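Local atomic coordinates of diguanylate cyclase (PDB entry 5M3C), a protein that belongs to the bacterial proteins that join a GGDEF domain to an EAL domain, in this model with guanosine-5'-triphosphate and calcium bound. Residues B[235-238]-B[239-242]. Numbering follows the deposited sequence.
Sequences CGLI and LPLG
L237 and L241 meet at the first turn of helix 238-259: the N-H of L241 donates to L237 O with N and O 2.8 Å apart. The angle at the hydrogen is 146°, so this bond is noticeably bent. One step on, G242 N reaches I238 O at 2.7 Å, and here the hydrogen lies closer to the line, at 166°. These two i to i+4 bonds, with L237 at the N-cap position, mark where the loop becomes helix.

P240, the third residue past the N-cap, has no N-H to offer L237 O; its ring carbon CD lies 3.2 Å from that oxygen. Its CG also comes within 4.4 Å of CD2 of L237, a loose apolar contact. I238 and L241, three residues apart, pair on another side of the turn. The I238 side chain has CG1 anti to the backbone N (chi1 -170°), and its end atom CD1 comes to 4.0 Å from CD2 of L241.

Around this turn, L237 packs on A232 of helix 225-234 and on L182 and R183 of helix 168-187, which P240 also meets at L186. I238 touches I229 and A273, the latter shared with L239. Before the cap, G236 takes a positive phi as the chain leaves helix 225-234. The hydrogen bonds across the turn are backbone to backbone, while the side-chain pairs L237 with P240 and I238 with L241 are apolar; within the EAL domain, this first turn packs through apolar side chains on helices 225-234, 168-187 and 272-276.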
loop_
_atom_site.group_PDB
_atom_site.type_symbol
_atom_site.label_atom_id
_atom_site.label_comp_id
_atom_site.label_asym_id
_atom_site.label_seq_id
_atom_site.Cartn_x
_atom_site.Cartn_y
_atom_site.Cartn_z
ATOM N N CYS B 235 -3.972 21.382 -8.216
ATOM C CA CYS B 235 -3.577 22.369 -9.226
ATOM C C CYS B 235 -2.105 22.769 -9.133
ATOM O O CYS B 235 -1.732 23.885 -9.488
ATOM C CB CYS B 235 -4.472 23.606 -9.145
ATOM S SG CYS B 235 -4.332 24.534 -7.603
ATOM N N GLY B 236 -1.273 21.850 -8.651
ATOM C CA GLY B 236 0.181 22.012 -8.686
ATOM C C GLY B 236 0.700 23.270 -8.016
ATOM O O GLY B 236 1.416 24.059 -8.631
ATOM N N LEU B 237 0.346 23.456 -6.749
ATOM C CA LEU B 237 0.830 24.593 -5.976
ATOM C C LEU B 237 1.499 24.144 -4.684
ATOM O O LEU B 237 1.938 24.973 -3.888
ATOM C CB LEU B 237 -0.323 25.548 -5.658
ATOM C CG LEU B 237 -0.882 26.312 -6.860
ATOM C CD1 LEU B 237 -2.105 27.126 -6.465
ATOM C CD2 LEU B 237 0.181 27.212 -7.473
ATOM N N ILE B 238 1.589 22.832 -4.488
ATOM C CA ILE B 238 2.137 22.276 -3.255
ATOM C C ILE B 238 3.632 22.564 -3.125
ATOM O O ILE B 238 4.116 22.859 -2.034
ATOM C CB ILE B 238 1.881 20.755 -3.154
ATOM C CG1 ILE B 238 2.241 20.241 -1.757
ATOM C CG2 ILE B 238 2.669 19.996 -4.212
ATOM C CD1 ILE B 238 1.367 20.790 -0.650
ATOM N N LEU B 239 4.362 22.483 -4.234
ATOM C CA LEU B 239 5.793 22.767 -4.210
ATOM C C LEU B 239 6.039 24.233 -3.850
ATOM O O LEU B 239 6.829 24.522 -2.951
ATOM C CB LEU B 239 6.450 22.402 -5.546
ATOM C CG LEU B 239 6.429 20.910 -5.899
ATOM C CD1 LEU B 239 7.139 20.658 -7.221
ATOM C CD2 LEU B 239 7.052 20.072 -4.792
ATOM N N PRO B 240 5.355 25.163 -4.539
ATOM C CA PRO B 240 5.420 26.575 -4.156
ATOM C C PRO B 240 4.976 26.803 -2.709
ATOM O O PRO B 240 5.556 27.633 -2.004
ATOM C CB PRO B 240 4.439 27.249 -5.119
ATOM C CG PRO B 240 4.359 26.342 -6.293
ATOM C CD PRO B 240 4.560 24.955 -5.763
ATOM N N LEU B 241 3.952 26.071 -2.279
ATOM C CA LEU B 241 3.437 26.193 -0.920
ATOM C C LEU B 241 4.479 25.747 0.097
ATOM O O LEU B 241 4.782 26.469 1.046
ATOM C CB LEU B 241 2.166 25.357 -0.758
ATOM C CG LEU B 241 1.492 25.388 0.617
ATOM C CD1 LEU B 241 1.018 26.789 0.964
ATOM C CD2 LEU B 241 0.329 24.410 0.663
ATOM N N GLY B 242 5.026 24.554 -0.112
ATOM C CA GLY B 242 6.008 23.982 0.801
ATOM C C GLY B 242 7.246 24.847 0.925
ATOM O O GLY B 242 7.777 25.039 2.023
#